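Local coordinates for protein Ifi204 (Mus musculus domesticus, PDB 5YZW) that probably senses foreign DNA in innate immunity, its HIN domain recognising the double helix as in other interferon-inducible PYHIN proteins, at residues A[115-129]-A[160-174]. Residues are numbered along the deposited sequence; the frame is centred on the assembly and turned at random.
Sequences ARGTFVSGEYLVNKK and CEPGSKLRLVCFELT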
ATOM      1  N   ALA A 115     -14.486  -6.531   6.376  1.00 50.51           N
ATOM      2  CA  ALA A 115     -15.508  -5.524   6.138  1.00 52.45           C
ATOM      3  C   ALA A 115     -15.338  -4.882   4.766  1.00 49.92           C
ATOM      4  O   ALA A 115     -14.226  -4.535   4.357  1.00 50.05           O
ATOM      5  CB  ALA A 115     -15.457  -4.452   7.227  1.00 54.21           C
ATOM      6  N   ARG A 116     -16.445  -4.743   4.048  1.00 51.64           N
ATOM      7  CA  ARG A 116     -16.411  -4.107   2.737  1.00 55.65           C
ATOM      8  C   ARG A 116     -16.012  -2.645   2.894  1.00 49.82           C
ATOM      9  O   ARG A 116     -16.555  -1.933   3.744  1.00 48.03           O
ATOM     10  CB  ARG A 116     -17.774  -4.223   2.051  1.00 59.75           C
ATOM     11  CG  ARG A 116     -18.061  -5.607   1.481  1.00 77.33           C
ATOM     12  CD  ARG A 116     -18.942  -6.454   2.399  1.00 86.47           C
ATOM     13  NE  ARG A 116     -19.860  -7.289   1.626  1.00 91.58           N
ATOM     14  CZ  ARG A 116     -20.784  -8.088   2.151  1.00 95.22           C
ATOM     15  NH1 ARG A 116     -20.918  -8.178   3.467  1.00 94.49           N
ATOM     16  NH2 ARG A 116     -21.576  -8.804   1.356  1.00 97.29           N
ATOM     17  N   GLY A 117     -15.054  -2.199   2.085  1.00 46.90           N
ATOM     18  CA  GLY A 117     -14.543  -0.847   2.149  1.00 49.99           C
ATOM     19  C   GLY A 117     -13.189  -0.732   2.821  1.00 48.68           C
ATOM     20  O   GLY A 117     -12.592   0.345   2.789  1.00 47.26           O
ATOM     21  N   THR A 118     -12.681  -1.794   3.420  1.00 46.13           N
ATOM     22  CA  THR A 118     -11.328  -1.715   3.942  1.00 49.81           C
ATOM     23  C   THR A 118     -10.328  -1.732   2.786  1.00 50.62           C
ATOM     24  O   THR A 118     -10.612  -2.212   1.684  1.00 51.87           O
ATOM     25  CB  THR A 118     -11.070  -2.865   4.906  1.00 55.52           C
ATOM     26  OG1 THR A 118     -11.468  -4.089   4.282  1.00 52.88           O
ATOM     27  CG2 THR A 118     -11.900  -2.686   6.172  1.00 60.06           C
ATOM     28  N   PHE A 119      -9.154  -1.175   3.035  1.00 40.43           N
ATOM     29  CA  PHE A 119      -8.105  -1.097   2.027  1.00 47.38           C
ATOM     30  C   PHE A 119      -7.100  -2.229   2.207  1.00 49.06           C
ATOM     31  O   PHE A 119      -6.702  -2.555   3.324  1.00 47.53           O
ATOM     32  CB  PHE A 119      -7.438   0.273   2.094  1.00 45.81           C
ATOM     33  CG  PHE A 119      -8.413   1.398   1.900  1.00 45.06           C
ATOM     34  CD1 PHE A 119      -8.873   1.728   0.633  1.00 44.06           C
ATOM     35  CD2 PHE A 119      -8.924   2.084   2.990  1.00 45.84           C
ATOM     36  CE1 PHE A 119      -9.796   2.751   0.448  1.00 54.21           C
ATOM     37  CE2 PHE A 119      -9.831   3.116   2.814  1.00 44.19           C
ATOM     38  CZ  PHE A 119     -10.278   3.446   1.532  1.00 49.40           C
ATOM     39  N   VAL A 120      -6.715  -2.843   1.098  1.00 40.81           N
ATOM     40  CA  VAL A 120      -6.007  -4.118   1.089  1.00 46.59           C
ATOM     41  C   VAL A 120      -4.737  -3.965   0.258  1.00 42.78           C
ATOM     42  O   VAL A 120      -4.724  -3.236  -0.741  1.00 47.61           O
ATOM     43  CB  VAL A 120      -6.910  -5.245   0.525  1.00 49.13           C
ATOM     44  CG1 VAL A 120      -6.127  -6.547   0.335  1.00 46.20           C
ATOM     45  CG2 VAL A 120      -8.104  -5.470   1.440  1.00 50.76           C
ATOM     46  N   SER A 121      -3.669  -4.644   0.683  1.00 43.24           N
ATOM     47  CA  SER A 121      -2.406  -4.710  -0.033  1.00 41.56           C
ATOM     48  C   SER A 121      -2.008  -6.171  -0.114  1.00 44.17           C
ATOM     49  O   SER A 121      -2.218  -6.919   0.841  1.00 52.08           O
ATOM     50  CB  SER A 121      -1.305  -3.924   0.693  1.00 43.80           C
ATOM     51  OG  SER A 121      -1.408  -2.535   0.426  1.00 46.01           O
ATOM     52  N   GLY A 122      -1.445  -6.590  -1.239  1.00 49.61           N
ATOM     53  CA  GLY A 122      -1.128  -7.996  -1.418  1.00 57.38           C
ATOM     54  C   GLY A 122      -0.557  -8.266  -2.792  1.00 58.70           C
ATOM     55  O   GLY A 122      -0.715  -7.467  -3.721  1.00 57.47           O
ATOM     56  N   GLU A 123       0.116  -9.412  -2.898  1.00 62.58           N
ATOM     57  CA  GLU A 123       0.689  -9.884  -4.150  1.00 64.99           C
ATOM     58  C   GLU A 123      -0.030 -11.157  -4.563  1.00 68.42           C
ATOM     59  O   GLU A 123      -0.024 -12.142  -3.817  1.00 70.84           O
ATOM     60  CB  GLU A 123       2.185 -10.150  -4.016  1.00 75.01           C
ATOM     61  CG  GLU A 123       2.986  -9.020  -3.419  1.00 85.29           C
ATOM     62  CD  GLU A 123       4.463  -9.351  -3.332  1.00 88.95           C
ATOM     63  OE1 GLU A 123       5.224  -8.532  -2.778  1.00 85.86           O
ATOM     64  OE2 GLU A 123       4.858 -10.430  -3.819  1.00 93.10           O
ATOM     65  N   TYR A 124      -0.622 -11.148  -5.755  1.00 66.00           N
ATOM     66  CA  TYR A 124      -1.447 -12.259  -6.206  1.00 71.56           C
ATOM     67  C   TYR A 124      -1.105 -12.627  -7.644  1.00 80.81           C
ATOM     68  O   TYR A 124      -0.594 -11.812  -8.417  1.00 83.05           O
ATOM     69  CB  TYR A 124      -2.939 -11.914  -6.100  1.00 56.28           C
ATOM     70  CG  TYR A 124      -3.379 -11.541  -4.712  1.00 63.29           C
ATOM     71  CD1 TYR A 124      -3.687 -12.514  -3.776  1.00 68.36           C
ATOM     72  CD2 TYR A 124      -3.446 -10.211  -4.321  1.00 54.82           C
ATOM     73  CE1 TYR A 124      -4.092 -12.177  -2.498  1.00 59.15           C
ATOM     74  CE2 TYR A 124      -3.836  -9.860  -3.033  1.00 58.09           C
ATOM     75  CZ  TYR A 124      -4.157 -10.852  -2.126  1.00 55.95           C
ATOM     76  OH  TYR A 124      -4.542 -10.517  -0.841  1.00 56.84           O
ATOM     77  N   LEU A 125      -1.392 -13.882  -7.988  1.00 87.89           N
ATOM     78  CA  LEU A 125      -1.240 -14.383  -9.350  1.00 90.00           C
ATOM     79  C   LEU A 125      -2.500 -14.090 -10.148  1.00 82.69           C
ATOM     80  O   LEU A 125      -3.613 -14.340  -9.672  1.00 75.80           O
ATOM     81  CB  LEU A 125      -0.964 -15.888  -9.352  1.00 99.88           C
ATOM     82  CG  LEU A 125       0.396 -16.353  -8.823  1.00108.32           C
ATOM     83  CD1 LEU A 125       0.324 -16.695  -7.338  1.00107.51           C
ATOM     84  CD2 LEU A 125       0.897 -17.547  -9.638  1.00112.47           C
ATOM     85  N   VAL A 126      -2.322 -13.559 -11.354  1.00 82.36           N
ATOM     86  CA  VAL A 126      -3.433 -13.265 -12.254  1.00 86.01           C
ATOM     87  C   VAL A 126      -3.669 -14.464 -13.160  1.00 86.43           C
ATOM     88  O   VAL A 126      -2.716 -15.078 -13.649  1.00 85.60           O
ATOM     89  CB  VAL A 126      -3.145 -11.996 -13.077  1.00 85.95           C
ATOM     90  CG1 VAL A 126      -4.410 -11.513 -13.778  1.00 89.20           C
ATOM     91  CG2 VAL A 126      -2.546 -10.903 -12.183  1.00 71.30           C
ATOM     92  N   ASN A 127      -4.937 -14.793 -13.403  1.00 93.10           N
ATOM     93  CA  ASN A 127      -5.268 -15.929 -14.251  1.00101.30           C
ATOM     94  C   ASN A 127      -6.169 -15.583 -15.429  1.00106.46           C
ATOM     95  O   ASN A 127      -6.320 -16.417 -16.328  1.00120.17           O
ATOM     96  CB  ASN A 127      -5.916 -17.049 -13.420  1.00106.93           C
ATOM     97  CG  ASN A 127      -7.189 -16.605 -12.711  1.00114.73           C
ATOM     98  OD1 ASN A 127      -8.068 -15.981 -13.305  1.00119.63           O
ATOM     99  ND2 ASN A 127      -7.290 -16.937 -11.426  1.00113.45           N
ATOM    100  N   LYS A 128      -6.776 -14.400 -15.449  1.00102.23           N
ATOM    101  CA  LYS A 128      -7.603 -13.986 -16.572  1.00101.35           C
ATOM    102  C   LYS A 128      -7.582 -12.469 -16.663  1.00 96.89           C
ATOM    103  O   LYS A 128      -7.476 -11.776 -15.649  1.00 93.61           O
ATOM    104  CB  LYS A 128      -9.044 -14.501 -16.436  1.00106.79           C
ATOM    105  CG  LYS A 128      -9.927 -14.178 -17.642  1.00107.34           C
ATOM    106  CD  LYS A 128     -11.405 -14.430 -17.376  1.00101.12           C
ATOM    107  CE  LYS A 128     -11.650 -15.817 -16.801  1.00107.19           C
ATOM    108  NZ  LYS A 128     -12.827 -16.483 -17.446  1.00103.50           N
ATOM    109  N   LYS A 129      -7.654 -11.960 -17.890  1.00 82.94           N
ATOM    110  CA  LYS A 129      -7.750 -10.530 -18.150  1.00 69.38           C
ATOM    111  C   LYS A 129      -8.872 -10.288 -19.146  1.00 90.09           C
ATOM    112  O   LYS A 129      -8.961 -10.983 -20.163  1.00 86.23           O
ATOM    113  CB  LYS A 129      -6.427  -9.977 -18.688  1.00 75.94           C
ATOM    114  CG  LYS A 129      -6.479  -8.536 -19.178  1.00 75.72           C
ATOM    115  CD  LYS A 129      -5.076  -8.050 -19.584  1.00 81.84           C
ATOM    116  CE  LYS A 129      -5.126  -6.736 -20.360  1.00 80.46           C
ATOM    117  NZ  LYS A 129      -3.787  -6.130 -20.616  1.00 72.41           N
ATOM    118  N   CYS A 160      -0.010  -5.753 -18.042  1.00 90.64           N
ATOM    119  CA  CYS A 160      -0.166  -6.969 -17.262  1.00 86.19           C
ATOM    120  C   CYS A 160      -1.051  -7.926 -18.035  1.00 90.51           C
ATOM    121  O   CYS A 160      -2.154  -7.555 -18.448  1.00 96.02           O
ATOM    122  CB  CYS A 160      -0.774  -6.684 -15.891  1.00 74.06           C
ATOM    123  SG  CYS A 160      -0.949  -8.165 -14.868  1.00 80.02           S
ATOM    124  N   GLU A 161      -0.566  -9.141 -18.230  1.00 88.57           N
ATOM    125  CA  GLU A 161      -1.341 -10.193 -18.854  1.00 90.84           C
ATOM    126  C   GLU A 161      -1.369 -11.417 -17.946  1.00 90.57           C
ATOM    127  O   GLU A 161      -0.588 -11.503 -16.986  1.00 81.43           O
ATOM    128  CB  GLU A 161      -0.776 -10.537 -20.243  1.00 96.05           C
ATOM    129  CG  GLU A 161      -0.565  -9.304 -21.118  1.00107.15           C
ATOM    130  CD  GLU A 161      -1.802  -8.954 -21.941  1.00117.97           C
ATOM    131  OE1 GLU A 161      -2.563  -9.876 -22.297  1.00125.27           O
ATOM    132  OE2 GLU A 161      -2.028  -7.755 -22.217  1.00121.59           O
ATOM    133  N   PRO A 162      -2.309 -12.347 -18.174  1.00 93.25           N
ATOM    134  CA  PRO A 162      -2.383 -13.548 -17.330  1.00 90.76           C
ATOM    135  C   PRO A 162      -1.047 -14.274 -17.260  1.00 94.64           C
ATOM    136  O   PRO A 162      -0.276 -14.293 -18.220  1.00 99.57           O
ATOM    137  CB  PRO A 162      -3.455 -14.401 -18.025  1.00 92.47           C
ATOM    138  CG  PRO A 162      -4.366 -13.397 -18.637  1.00 86.47           C
ATOM    139  CD  PRO A 162      -3.472 -12.249 -19.081  1.00 94.66           C
ATOM    140  N   GLY A 163      -0.771 -14.866 -16.098  1.00 96.54           N
ATOM    141  CA  GLY A 163       0.533 -15.419 -15.810  1.00 98.39           C
ATOM    142  C   GLY A 163       1.465 -14.481 -15.074  1.00100.71           C
ATOM    143  O   GLY A 163       2.490 -14.936 -14.542  1.00 97.71           O
ATOM    144  N   SER A 164       1.154 -13.191 -15.035  1.00 98.58           N
ATOM    145  CA  SER A 164       1.954 -12.246 -14.277  1.00 94.55           C
ATOM    146  C   SER A 164       1.526 -12.250 -12.810  1.00 94.09           C
ATOM    147  O   SER A 164       0.397 -12.621 -12.463  1.00 91.14           O
ATOM    148  CB  SER A 164       1.827 -10.841 -14.865  1.00 84.28           C
ATOM    149  OG  SER A 164       2.310 -10.806 -16.196  1.00 86.24           O
ATOM    150  N   LYS A 165       2.454 -11.851 -11.943  1.00 93.74           N
ATOM    151  CA  LYS A 165       2.167 -11.675 -10.525  1.00 93.15           C
ATOM    152  C   LYS A 165       2.043 -10.188 -10.216  1.00 81.55           C
ATOM    153  O   LYS A 165       2.890  -9.384 -10.626  1.00 76.85           O
ATOM    154  CB  LYS A 165       3.240 -12.315  -9.643  1.00 98.80           C
ATOM    155  CG  LYS A 165       2.658 -12.961  -8.387  1.00100.89           C
ATOM    156  CD  LYS A 165       3.737 -13.298  -7.375  1.00102.20           C
ATOM    157  CE  LYS A 165       3.142 -13.885  -6.103  1.00 99.24           C
ATOM    158  NZ  LYS A 165       4.176 -13.996  -5.034  1.00 92.86           N
ATOM    159  N   LEU A 166       0.990  -9.832  -9.489  1.00 74.75           N
ATOM    160  CA  LEU A 166       0.571  -8.453  -9.302  1.00 73.17           C
ATOM    161  C   LEU A 166       0.746  -8.037  -7.848  1.00 69.46           C
ATOM    162  O   LEU A 166       0.213  -8.689  -6.943  1.00 69.95           O
ATOM    163  CB  LEU A 166      -0.888  -8.292  -9.706  1.00 72.33           C
ATOM    164  CG  LEU A 166      -1.130  -7.513 -10.984  1.00 76.95           C
ATOM    165  CD1 LEU A 166      -2.617  -7.263 -11.106  1.00 79.69           C
ATOM    166  CD2 LEU A 166      -0.347  -6.225 -10.944  1.00 76.86           C
ATOM    167  N   ARG A 167       1.473  -6.949  -7.630  1.00 68.79           N
ATOM    168  CA  ARG A 167       1.600  -6.348  -6.308  1.00 62.31           C
ATOM    169  C   ARG A 167       0.603  -5.202  -6.229  1.00 56.62           C
ATOM    170  O   ARG A 167       0.712  -4.226  -6.981  1.00 61.86           O
ATOM    171  CB  ARG A 167       3.020  -5.858  -6.052  1.00 59.79           C
ATOM    172  CG  ARG A 167       3.151  -4.952  -4.816  1.00 53.34           C
ATOM    173  CD  ARG A 167       4.607  -4.594  -4.583  1.00 67.36           C
ATOM    174  NE  ARG A 167       5.388  -5.784  -4.250  1.00 77.43           N
ATOM    175  CZ  ARG A 167       6.630  -6.010  -4.672  1.00 83.96           C
ATOM    176  NH1 ARG A 167       7.245  -5.126  -5.452  1.00 79.52           N
ATOM    177  NH2 ARG A 167       7.263  -7.122  -4.311  1.00 86.67           N
ATOM    178  N   LEU A 168      -0.384  -5.338  -5.344  1.00 53.41           N
ATOM    179  CA  LEU A 168      -1.439  -4.350  -5.163  1.00 51.57           C
ATOM    180  C   LEU A 168      -1.215  -3.609  -3.860  1.00 49.87           C
ATOM    181  O   LEU A 168      -1.000  -4.235  -2.815  1.00 50.31           O
ATOM    182  CB  LEU A 168      -2.827  -4.997  -5.137  1.00 52.40           C
ATOM    183  CG  LEU A 168      -3.187  -6.027  -6.205  1.00 56.48           C
ATOM    184  CD1 LEU A 168      -4.413  -6.816  -5.759  1.00 54.96           C
ATOM    185  CD2 LEU A 168      -3.452  -5.312  -7.495  1.00 58.98           C
ATOM    186  N   VAL A 169      -1.299  -2.283  -3.911  1.00 49.97           N
ATOM    187  CA  VAL A 169      -1.171  -1.470  -2.703  1.00 47.31           C
ATOM    188  C   VAL A 169      -2.373  -0.544  -2.606  1.00 45.95           C
ATOM    189  O   VAL A 169      -2.658   0.213  -3.546  1.00 48.94           O
ATOM    190  CB  VAL A 169       0.131  -0.660  -2.685  1.00 45.51           C
ATOM    191  CG1 VAL A 169       0.191   0.159  -1.409  1.00 41.79           C
ATOM    192  CG2 VAL A 169       1.328  -1.590  -2.841  1.00 44.32           C
ATOM    193  N   CYS A 170      -3.087  -0.623  -1.486  1.00 40.62           N
ATOM    194  CA  CYS A 170      -4.200   0.271  -1.178  1.00 34.93           C
ATOM    195  C   CYS A 170      -5.306   0.170  -2.232  1.00 39.38           C
ATOM    196  O   CYS A 170      -5.680   1.159  -2.858  1.00 40.58           O
ATOM    197  CB  CYS A 170      -3.714   1.714  -1.045  1.00 32.84           C
ATOM    198  SG  CYS A 170      -4.961   2.857  -0.368  1.00 44.90           S
ATOM    199  N   PHE A 171      -5.820  -1.050  -2.410  1.00 41.33           N
ATOM    200  CA  PHE A 171      -7.050  -1.306  -3.154  1.00 43.13           C
ATOM    201  C   PHE A 171      -8.226  -1.468  -2.195  1.00 49.75           C
ATOM    202  O   PHE A 171      -8.061  -1.928  -1.065  1.00 49.40           O
ATOM    203  CB  PHE A 171      -6.907  -2.563  -4.011  1.00 39.78           C
ATOM    204  CG  PHE A 171      -6.226  -2.328  -5.305  1.00 40.48           C
ATOM    205  CD1 PHE A 171      -4.939  -1.836  -5.354  1.00 41.60           C
ATOM    206  CD2 PHE A 171      -6.881  -2.622  -6.510  1.00 47.00           C
ATOM    207  CE1 PHE A 171      -4.300  -1.617  -6.563  1.00 46.67           C
ATOM    208  CE2 PHE A 171      -6.253  -2.393  -7.711  1.00 55.41           C
ATOM    209  CZ  PHE A 171      -4.962  -1.886  -7.743  1.00 50.40           C
ATOM    210  N   GLU A 172      -9.433  -1.110  -2.650  1.00 50.50           N
ATOM    211  CA  GLU A 172     -10.598  -1.178  -1.767  1.00 43.13           C
ATOM    212  C   GLU A 172     -11.341  -2.489  -1.945  1.00 53.67           C
ATOM    213  O   GLU A 172     -11.681  -2.874  -3.067  1.00 54.58           O
ATOM    214  CB  GLU A 172     -11.566  -0.011  -1.978  1.00 49.36           C
ATOM    215  CG  GLU A 172     -12.777  -0.057  -1.023  1.00 47.24           C
ATOM    216  CD  GLU A 172     -13.683   1.177  -1.097  1.00 62.20           C
ATOM    217  OE1 GLU A 172     -13.368   2.121  -1.849  1.00 60.63           O
ATOM    218  OE2 GLU A 172     -14.736   1.193  -0.417  1.00 66.96           O
ATOM    219  N   LEU A 173     -11.619  -3.150  -0.828  1.00 44.03           N
ATOM    220  CA  LEU A 173     -12.306  -4.432  -0.843  1.00 47.42           C
ATOM    221  C   LEU A 173     -13.795  -4.155  -0.941  1.00 46.17           C
ATOM    222  O   LEU A 173     -14.353  -3.427  -0.112  1.00 48.46           O
ATOM    223  CB  LEU A 173     -11.982  -5.234   0.420  1.00 51.33           C
ATOM    224  CG  LEU A 173     -12.812  -6.487   0.656  1.00 52.78           C
ATOM    225  CD1 LEU A 173     -12.357  -7.487  -0.377  1.00 44.10           C
ATOM    226  CD2 LEU A 173     -12.580  -7.054   2.063  1.00 52.60           C
ATOM    227  N   THR A 174     -14.437  -4.692  -1.971  1.00 46.46           N
ATOM    228  CA  THR A 174     -15.859  -4.482  -2.164  1.00 49.83           C
ATOM    229  C   THR A 174     -16.494  -5.814  -2.525  1.00 58.26           C
ATOM    230  O   THR A 174     -15.805  -6.788  -2.849  1.00 49.10           O
ATOM    231  CB  THR A 174     -16.135  -3.432  -3.255  1.00 56.65           C
ATOM    232  OG1 THR A 174     -15.888  -4.005  -4.534  1.00 59.44           O
ATOM    233  CG2 THR A 174     -15.215  -2.213  -3.100  1.00 51.26           C
TER
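Val-126, Glu-123 and Leu-173 give up the most surface where strand 119-129 pairs antiparallel with the chain 160-174. Val-126 is held by its backbone: its N donates to Ser-164 O and its O accepts from Gly-163 N, which sits above the carbonyl plane, within the type II turn 161-164. Val-126 CG2, anti to the carbonyl carbon, comes to 3.4 Å from Ser-164 O and meets Leu-166 CD1 at 3.8 Å. Glu-123 stands on the sheet face it shares with Lys-165 and Arg-167, opposite that of Tyr-124 and Leu-166, alongside Arg-167 and pointing the same way. Arg-167 approaches side-on, NE at 3.1 Å and NH2 at 2.9 Å from the single atom Glu-123 OE1; the oxygen lies in the guanidinium plane, yet both nitrogens reach it from above one face of the carboxylate, the two planes being 64° apart. Lys-165 NZ adds a long salt bridge to Glu-123 OE2, and Gln-191 OE1 takes Arg-167 NH1. The ladder belongs to the second of the two OB folds of a HIN domain, whose strongly curved strands close into a barrel; here a G1 bulge at Cys-170 and Phe-171, opposite Val-120, turns the corner between strands 165-169 and 171-174. Past that corner Leu-173 CB packs against Val-120 CG2 at 4.0 Å. With CG anti to the backbone N (chi1 170°), Leu-173 CD2 runs beside Thr-118 OG1 at 3.9 Å, and Trp-180 also touches the leucine.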